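Long-range contacts in tryptophanyl-tRNA synthetase (Thermus thermophilus, PDB 2EL7), which probably joins tryptophan to tRNA(Trp) using ATP, working as a homodimer of the class I aminoacyl-tRNA synthetase family: residues A37-V42 with E77-F82; I41-A46 with V83-P88. All coordinates share one frame; numbering follows the deposited sequence.

Interaction 1: A37-V42 with E77-F82; sequences AFFCIV and EKVTLF
Two neighbouring parallel strands of the Rossmann-type catalytic domain meet here, with Phe38, Phe39 and Cys40 beside Thr80, Leu81 and Phe82. Helix 55-72 connects them in a beta-alpha-beta unit. Three backbone bonds hold the register: Phe39 N to Thr80 O at 2.7 Å, Phe82 N to Phe39 O at 3.0 Å and Ile41 N to Phe82 O at 2.9 Å. A fourth, Thr80 N to Ala37 O, is weak. On one face of the sheet, Thr80 CG2 sits over the Phe38 ring, 4.1 Å from its centroid, a CH-pi contact. Thr80 OG1 turns to Arg35 O. Phe82 CG lies between its backbone N and carbonyl carbon (chi1 62°), which leans the ring toward strand 37-41, with Cys40 CA over one face. Phe82 CE1 meets Cys40 SG obliquely at 3.5 Å. Phe82 CE2 touches Phe38 CD1 at 3.9 Å, with the two ring planes almost perpendicular. On the other face, Phe39 CB packs on Leu81 CD1 at 3.6 Å. The Phe39 ring crosses Val79, whose CG2 is 3.6 Å from Phe39 CD1. Trp26 meets this ring edge-to-face, and Leu81 reaches helix 55-72. The contact is buried. The inter-strand bonds satisfy the amides of Phe39, Ile41 and Phe82 away from water, while aromatic and aliphatic groups pack on both sides of the sheet.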
ATOM      1  N   ALA A  37       0.368 -22.311 -12.270  1.00 23.60           N
ATOM      2  CA  ALA A  37       0.040 -21.340 -13.299  1.00 23.65           C
ATOM      3  C   ALA A  37      -0.965 -20.429 -12.599  1.00 22.66           C
ATOM      4  O   ALA A  37      -2.155 -20.675 -12.669  1.00 19.14           O
ATOM      5  CB  ALA A  37      -0.612 -22.015 -14.512  1.00 19.89           C
ATOM      6  N   PHE A  38      -0.480 -19.409 -11.888  1.00 21.33           N
ATOM      7  CA  PHE A  38      -1.372 -18.472 -11.195  1.00 18.62           C
ATOM      8  C   PHE A  38      -2.016 -17.457 -12.119  1.00 22.11           C
ATOM      9  O   PHE A  38      -1.339 -16.810 -12.935  1.00 22.40           O
ATOM     10  CB  PHE A  38      -0.630 -17.703 -10.110  1.00 19.48           C
ATOM     11  CG  PHE A  38      -0.280 -18.529  -8.904  1.00 22.82           C
ATOM     12  CD1 PHE A  38      -0.039 -17.915  -7.681  1.00 20.11           C
ATOM     13  CD2 PHE A  38      -0.193 -19.906  -8.986  1.00 14.14           C
ATOM     14  CE1 PHE A  38       0.273 -18.656  -6.572  1.00 17.80           C
ATOM     15  CE2 PHE A  38       0.118 -20.651  -7.879  1.00 24.41           C
ATOM     16  CZ  PHE A  38       0.352 -20.022  -6.665  1.00 20.40           C
ATOM     17  N   PHE A  39      -3.330 -17.302 -11.990  1.00 22.20           N
ATOM     18  CA  PHE A  39      -4.047 -16.328 -12.821  1.00 29.64           C
ATOM     19  C   PHE A  39      -4.759 -15.407 -11.877  1.00 22.21           C
ATOM     20  O   PHE A  39      -5.611 -15.847 -11.112  1.00 28.32           O
ATOM     21  CB  PHE A  39      -5.030 -17.017 -13.778  1.00 17.99           C
ATOM     22  CG  PHE A  39      -4.354 -17.860 -14.840  1.00 26.08           C
ATOM     23  CD1 PHE A  39      -4.089 -19.221 -14.613  1.00 18.67           C
ATOM     24  CD2 PHE A  39      -4.003 -17.301 -16.070  1.00 22.82           C
ATOM     25  CE1 PHE A  39      -3.496 -20.007 -15.591  1.00 26.12           C
ATOM     26  CE2 PHE A  39      -3.400 -18.080 -17.076  1.00 25.93           C
ATOM     27  CZ  PHE A  39      -3.144 -19.433 -16.844  1.00 26.07           C
ATOM     28  N   CYS A  40      -4.390 -14.124 -11.935  1.00 29.38           N
ATOM     29  CA  CYS A  40      -4.908 -13.090 -11.033  1.00 16.47           C
ATOM     30  C   CYS A  40      -5.772 -12.022 -11.697  1.00 22.43           C
ATOM     31  O   CYS A  40      -5.293 -11.280 -12.550  1.00 25.07           O
ATOM     32  CB  CYS A  40      -3.713 -12.421 -10.332  1.00 20.77           C
ATOM     33  SG  CYS A  40      -4.041 -11.254  -8.971  1.00 27.27           S
ATOM     34  N   ILE A  41      -7.044 -11.950 -11.292  1.00 19.74           N
ATOM     35  CA  ILE A  41      -7.977 -10.964 -11.810  1.00 17.79           C
ATOM     36  C   ILE A  41      -7.630  -9.689 -11.021  1.00 25.98           C
ATOM     37  O   ILE A  41      -7.949  -9.575  -9.833  1.00 22.87           O
ATOM     38  CB  ILE A  41      -9.445 -11.401 -11.537  1.00 21.16           C
ATOM     39  CG1 ILE A  41      -9.802 -12.616 -12.403  1.00 19.73           C
ATOM     40  CG2 ILE A  41     -10.408 -10.249 -11.827  1.00 22.29           C
ATOM     41  CD1 ILE A  41     -11.192 -13.194 -12.133  1.00 15.95           C
ATOM     42  N   VAL A  42      -6.991  -8.726 -11.675  1.00 20.94           N
ATOM     43  CA  VAL A  42      -6.564  -7.517 -10.966  1.00 29.45           C
ATOM     44  C   VAL A  42      -7.608  -6.418 -10.736  1.00 28.02           C
ATOM     45  O   VAL A  42      -7.498  -5.325 -11.282  1.00 20.91           O
ATOM     46  CB  VAL A  42      -5.294  -6.896 -11.639  1.00 21.09           C
ATOM     47  CG1 VAL A  42      -4.122  -7.835 -11.469  1.00 14.10           C
ATOM     48  CG2 VAL A  42      -5.536  -6.642 -13.111  1.00 16.72           C
ATOM     49  N   GLU A  77      -9.774 -26.769 -12.637  1.00 24.71           N
ATOM     50  CA  GLU A  77      -9.441 -28.123 -12.182  1.00 25.67           C
ATOM     51  C   GLU A  77      -7.950 -28.361 -12.368  1.00 25.28           C
ATOM     52  O   GLU A  77      -7.400 -29.318 -11.829  1.00 30.48           O
ATOM     53  CB  GLU A  77     -10.189 -29.200 -12.987  1.00 29.27           C
ATOM     54  CG  GLU A  77     -11.709 -29.123 -12.900  1.00 36.88           C
ATOM     55  CD  GLU A  77     -12.190 -28.987 -11.476  1.00 42.88           C
ATOM     56  OE1 GLU A  77     -13.122 -28.181 -11.252  1.00 37.50           O
ATOM     57  OE2 GLU A  77     -11.627 -29.679 -10.590  1.00 43.51           O
ATOM     58  N   LYS A  78      -7.311 -27.493 -13.151  1.00 28.75           N
ATOM     59  CA  LYS A  78      -5.886 -27.584 -13.438  1.00 21.77           C
ATOM     60  C   LYS A  78      -5.067 -26.407 -12.910  1.00 30.85           C
ATOM     61  O   LYS A  78      -3.978 -26.618 -12.369  1.00 26.85           O
ATOM     62  CB  LYS A  78      -5.659 -27.668 -14.937  1.00 31.56           C
ATOM     63  CG  LYS A  78      -6.241 -28.903 -15.624  1.00 26.55           C
ATOM     64  CD  LYS A  78      -5.891 -28.870 -17.092  1.00 24.20           C
ATOM     65  CE  LYS A  78      -6.740 -29.824 -17.898  1.00 28.08           C
ATOM     66  NZ  LYS A  78      -6.579 -29.523 -19.353  1.00 36.24           N
ATOM     67  N   VAL A  79      -5.581 -25.177 -13.038  1.00 23.66           N
ATOM     68  CA  VAL A  79      -4.805 -24.020 -12.598  1.00 20.67           C
ATOM     69  C   VAL A  79      -5.192 -23.373 -11.272  1.00 27.15           C
ATOM     70  O   VAL A  79      -5.924 -23.967 -10.463  1.00 21.06           O
ATOM     71  CB  VAL A  79      -4.773 -22.927 -13.695  1.00 30.67           C
ATOM     72  CG1 VAL A  79      -4.478 -23.573 -15.046  1.00 19.12           C
ATOM     73  CG2 VAL A  79      -6.096 -22.135 -13.725  1.00 25.59           C
ATOM     74  N   THR A  80      -4.671 -22.162 -11.044  1.00 19.36           N
ATOM     75  CA  THR A  80      -4.943 -21.419  -9.810  1.00 24.18           C
ATOM     76  C   THR A  80      -5.408 -20.034 -10.168  1.00 15.88           C
ATOM     77  O   THR A  80      -4.612 -19.180 -10.500  1.00 30.80           O
ATOM     78  CB  THR A  80      -3.687 -21.366  -8.914  1.00 26.75           C
ATOM     79  OG1 THR A  80      -3.419 -22.691  -8.450  1.00 25.67           O
ATOM     80  CG2 THR A  80      -3.875 -20.461  -7.690  1.00 22.62           C
ATOM     81  N   LEU A  81      -6.720 -19.834 -10.098  1.00 25.93           N
ATOM     82  CA  LEU A  81      -7.373 -18.573 -10.438  1.00 21.18           C
ATOM     83  C   LEU A  81      -7.924 -17.918  -9.207  1.00 21.45           C
ATOM     84  O   LEU A  81      -8.640 -18.549  -8.442  1.00 25.35           O
ATOM     85  CB  LEU A  81      -8.517 -18.841 -11.402  1.00 26.31           C
ATOM     86  CG  LEU A  81      -9.357 -17.676 -11.937  1.00 33.32           C
ATOM     87  CD1 LEU A  81      -8.484 -16.723 -12.742  1.00 18.63           C
ATOM     88  CD2 LEU A  81     -10.467 -18.254 -12.834  1.00 26.63           C
ATOM     89  N   PHE A  82      -7.602 -16.643  -9.029  1.00 26.31           N
ATOM     90  CA  PHE A  82      -8.049 -15.891  -7.869  1.00 20.58           C
ATOM     91  C   PHE A  82      -8.166 -14.394  -8.158  1.00 29.59           C
ATOM     92  O   PHE A  82      -7.690 -13.904  -9.193  1.00 27.61           O
ATOM     93  CB  PHE A  82      -7.083 -16.135  -6.716  1.00 23.14           C
ATOM     94  CG  PHE A  82      -5.683 -15.671  -6.985  1.00 15.94           C
ATOM     95  CD1 PHE A  82      -5.277 -14.409  -6.598  1.00 20.57           C
ATOM     96  CD2 PHE A  82      -4.758 -16.517  -7.594  1.00 24.26           C
ATOM     97  CE1 PHE A  82      -3.950 -13.980  -6.808  1.00 30.48           C
ATOM     98  CE2 PHE A  82      -3.446 -16.111  -7.812  1.00 26.21           C
ATOM     99  CZ  PHE A  82      -3.037 -14.828  -7.414  1.00 24.21           C
TER

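Interaction 2: I41-A46 with V83-P88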
ATOM      1  N   ILE A  41      -7.044 -11.950 -11.292  1.00 19.74           N
ATOM      2  CA  ILE A  41      -7.977 -10.964 -11.810  1.00 17.79           C
ATOM      3  C   ILE A  41      -7.630  -9.689 -11.021  1.00 25.98           C
ATOM      4  O   ILE A  41      -7.949  -9.575  -9.833  1.00 22.87           O
ATOM      5  CB  ILE A  41      -9.445 -11.401 -11.537  1.00 21.16           C
ATOM      6  CG1 ILE A  41      -9.802 -12.616 -12.403  1.00 19.73           C
ATOM      7  CG2 ILE A  41     -10.408 -10.249 -11.827  1.00 22.29           C
ATOM      8  CD1 ILE A  41     -11.192 -13.194 -12.133  1.00 15.95           C
ATOM      9  N   VAL A  42      -6.991  -8.726 -11.675  1.00 20.94           N
ATOM     10  CA  VAL A  42      -6.564  -7.517 -10.966  1.00 29.45           C
ATOM     11  C   VAL A  42      -7.608  -6.418 -10.736  1.00 28.02           C
ATOM     12  O   VAL A  42      -7.498  -5.325 -11.282  1.00 20.91           O
ATOM     13  CB  VAL A  42      -5.294  -6.896 -11.639  1.00 21.09           C
ATOM     14  CG1 VAL A  42      -4.122  -7.835 -11.469  1.00 14.10           C
ATOM     15  CG2 VAL A  42      -5.536  -6.642 -13.111  1.00 16.72           C
ATOM     16  N   ASP A  43      -8.569  -6.699  -9.858  1.00 24.62           N
ATOM     17  CA  ASP A  43      -9.640  -5.756  -9.570  1.00 22.84           C
ATOM     18  C   ASP A  43      -9.125  -4.425  -9.009  1.00 30.36           C
ATOM     19  O   ASP A  43      -9.709  -3.374  -9.278  1.00 30.28           O
ATOM     20  CB  ASP A  43     -10.686  -6.406  -8.638  1.00 24.35           C
ATOM     21  CG  ASP A  43     -10.094  -6.924  -7.324  1.00 23.40           C
ATOM     22  OD1 ASP A  43     -10.879  -7.231  -6.412  1.00 25.18           O
ATOM     23  OD2 ASP A  43      -8.860  -7.025  -7.186  1.00 32.28           O
ATOM     24  N   TYR A  44      -8.028  -4.458  -8.258  1.00 31.61           N
ATOM     25  CA  TYR A  44      -7.444  -3.232  -7.717  1.00 29.12           C
ATOM     26  C   TYR A  44      -6.992  -2.258  -8.802  1.00 33.12           C
ATOM     27  O   TYR A  44      -6.833  -1.074  -8.531  1.00 35.35           O
ATOM     28  CB  TYR A  44      -6.257  -3.548  -6.796  1.00 32.68           C
ATOM     29  CG  TYR A  44      -6.671  -3.786  -5.355  1.00 29.18           C
ATOM     30  CD1 TYR A  44      -5.915  -4.606  -4.511  1.00 36.82           C
ATOM     31  CD2 TYR A  44      -7.828  -3.205  -4.842  1.00 33.17           C
ATOM     32  CE1 TYR A  44      -6.311  -4.848  -3.194  1.00 38.35           C
ATOM     33  CE2 TYR A  44      -8.233  -3.435  -3.524  1.00 41.78           C
ATOM     34  CZ  TYR A  44      -7.474  -4.256  -2.708  1.00 47.94           C
ATOM     35  OH  TYR A  44      -7.888  -4.491  -1.410  1.00 61.61           O
ATOM     36  N   HIS A  45      -6.797  -2.753 -10.025  1.00 35.55           N
ATOM     37  CA  HIS A  45      -6.372  -1.912 -11.149  1.00 29.78           C
ATOM     38  C   HIS A  45      -7.513  -0.982 -11.584  1.00 34.60           C
ATOM     39  O   HIS A  45      -7.267   0.099 -12.135  1.00 24.43           O
ATOM     40  CB  HIS A  45      -5.917  -2.805 -12.313  1.00 26.73           C
ATOM     41  CG  HIS A  45      -5.457  -2.067 -13.535  1.00 31.33           C
ATOM     42  ND1 HIS A  45      -4.704  -0.911 -13.480  1.00 37.50           N
ATOM     43  CD2 HIS A  45      -5.601  -2.357 -14.852  1.00 29.25           C
ATOM     44  CE1 HIS A  45      -4.406  -0.522 -14.707  1.00 30.86           C
ATOM     45  NE2 HIS A  45      -4.938  -1.383 -15.557  1.00 38.10           N
ATOM     46  N   ALA A  46      -8.754  -1.396 -11.322  1.00 26.76           N
ATOM     47  CA  ALA A  46      -9.904  -0.579 -11.690  1.00 27.42           C
ATOM     48  C   ALA A  46      -9.935   0.714 -10.874  1.00 26.60           C
ATOM     49  O   ALA A  46     -10.360   1.738 -11.388  1.00 29.39           O
ATOM     50  CB  ALA A  46     -11.216  -1.359 -11.478  1.00 24.27           C
ATOM     51  N   VAL A  83      -8.819 -13.677  -7.246  1.00 24.15           N
ATOM     52  CA  VAL A  83      -9.020 -12.236  -7.373  1.00 25.70           C
ATOM     53  C   VAL A  83      -7.976 -11.510  -6.533  1.00 26.49           C
ATOM     54  O   VAL A  83      -7.819 -11.804  -5.348  1.00 32.05           O
ATOM     55  CB  VAL A  83     -10.418 -11.814  -6.870  1.00 21.88           C
ATOM     56  CG1 VAL A  83     -10.535 -10.283  -6.885  1.00 10.47           C
ATOM     57  CG2 VAL A  83     -11.492 -12.447  -7.730  1.00 15.23           C
ATOM     58  N   GLN A  84      -7.283 -10.551  -7.137  1.00 22.55           N
ATOM     59  CA  GLN A  84      -6.235  -9.805  -6.446  1.00 24.13           C
ATOM     60  C   GLN A  84      -6.601  -9.398  -5.009  1.00 27.32           C
ATOM     61  O   GLN A  84      -5.912  -9.804  -4.072  1.00 22.50           O
ATOM     62  CB  GLN A  84      -5.834  -8.598  -7.299  1.00 17.14           C
ATOM     63  CG  GLN A  84      -4.777  -7.694  -6.709  1.00 25.57           C
ATOM     64  CD  GLN A  84      -4.306  -6.619  -7.705  1.00 35.21           C
ATOM     65  OE1 GLN A  84      -4.976  -6.315  -8.703  1.00 26.29           O
ATOM     66  NE2 GLN A  84      -3.150  -6.046  -7.427  1.00 36.19           N
ATOM     67  N   SER A  85      -7.686  -8.636  -4.824  1.00 24.99           N
ATOM     68  CA  SER A  85      -8.107  -8.215  -3.476  1.00 24.86           C
ATOM     69  C   SER A  85      -8.389  -9.336  -2.465  1.00 24.41           C
ATOM     70  O   SER A  85      -8.500  -9.070  -1.270  1.00 34.52           O
ATOM     71  CB  SER A  85      -9.337  -7.274  -3.540  1.00 18.30           C
ATOM     72  OG  SER A  85     -10.535  -7.920  -3.943  1.00 18.89           O
ATOM     73  N   HIS A  86      -8.513 -10.581  -2.910  1.00 24.28           N
ATOM     74  CA  HIS A  86      -8.757 -11.673  -1.967  1.00 20.21           C
ATOM     75  C   HIS A  86      -7.507 -12.089  -1.200  1.00 23.80           C
ATOM     76  O   HIS A  86      -7.603 -12.755  -0.188  1.00 26.65           O
ATOM     77  CB  HIS A  86      -9.396 -12.873  -2.672  1.00 17.15           C
ATOM     78  CG  HIS A  86     -10.795 -12.597  -3.137  1.00 31.93           C
ATOM     79  ND1 HIS A  86     -11.632 -13.580  -3.618  1.00 34.25           N
ATOM     80  CD2 HIS A  86     -11.492 -11.435  -3.217  1.00 21.06           C
ATOM     81  CE1 HIS A  86     -12.783 -13.032  -3.979  1.00 37.37           C
ATOM     82  NE2 HIS A  86     -12.722 -11.733  -3.746  1.00 26.12           N
ATOM     83  N   VAL A  87      -6.335 -11.684  -1.675  1.00 25.54           N
ATOM     84  CA  VAL A  87      -5.094 -11.963  -0.959  1.00 28.53           C
ATOM     85  C   VAL A  87      -4.449 -10.593  -0.746  1.00 27.16           C
ATOM     86  O   VAL A  87      -3.608 -10.151  -1.510  1.00 39.73           O
ATOM     87  CB  VAL A  87      -4.185 -12.879  -1.751  1.00 19.57           C
ATOM     88  CG1 VAL A  87      -2.959 -13.231  -0.922  1.00 19.01           C
ATOM     89  CG2 VAL A  87      -4.968 -14.127  -2.138  1.00 16.36           C
ATOM     90  N   PRO A  88      -4.860  -9.906   0.314  1.00 32.34           N
ATOM     91  CA  PRO A  88      -4.402  -8.572   0.703  1.00 36.05           C
ATOM     92  C   PRO A  88      -2.940  -8.391   1.101  1.00 39.16           C
ATOM     93  O   PRO A  88      -2.452  -7.257   1.106  1.00 38.27           O
ATOM     94  CB  PRO A  88      -5.357  -8.226   1.839  1.00 36.27           C
ATOM     95  CG  PRO A  88      -5.453  -9.566   2.550  1.00 29.62           C
ATOM     96  CD  PRO A  88      -5.717 -10.487   1.368  1.00 33.74           C
TER
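Gln84 reaches from its short 3-10 segment across Ile41, Val42, Asp43 and Tyr44. Gln84 CB lies 3.4 Å from Asp43 OD2 and is as close to Ile41 O. From there the chain runs fully extended (chi1 179°, chi2 173°). Gln84 CG passes Tyr44 CD1 at 4.0 Å, and Gln84 CD lies 3.8 Å from Tyr44 CB. At the tip, OE1 rests against the CA and CB of Val42, and NE2 lies near Tyr44 CB. The amide plane is turned 62° from the Tyr44 ring. Asp136, a predicted tryptophan-binding residue, also touches the Gln84 side chain. Both segments begin at the C-terminal ends of adjacent parallel strands, the edge of the sheet where class I synthetases have their active site. Ile41 and Val83 form the last bridge between these strands. Beyond it, Val42 is the centre of an inverse gamma turn. The turn brings Asp43 N to Ile41 O. The same oxygen also accepts from Gln84 N (2.9 Å), and the two donors approach opposite faces of its carbonyl plane. The carboxylate of Asp43 grips Ser85 twice. Asp43 OD1 accepts from Ser85 OG at 2.6 Å and Asp43 OD2 from Ser85 N at 3.1 Å, each through its syn lone pair, which holds the carboxylate against rotation. Ser85 CB sits over one face of the Tyr44 ring, 4.0 Å from the centroid. Trp95 of the second subunit meets the same ring edge-to-face, and Leu327 of that subunit packs on Asp43, Tyr44 and Ser85.

Overall arrangement
From the N terminus, strand 4-8 and helix 16-33 lead into strand 37-41, which lies between strands 4-8 and 80-83 in the parallel sheet. Interaction 1 brings strand 80-83 back beside it, closing a loop that contains helix 55-72. Interaction 2 begins where interaction 1 ends on strand 37-41, sharing Ile41 and Val42, and closes a second loop through the same helix. Both of its ends lie further along the chain, so the two loops cross rather than nest. The contacts also touch directly, Cys40 SG packing on Gln84 CB at 3.6 Å. Interaction 1 joins the strands in the core. Interaction 2 joins the loops leading to helices 55-72 and 89-99, at the subunit interface.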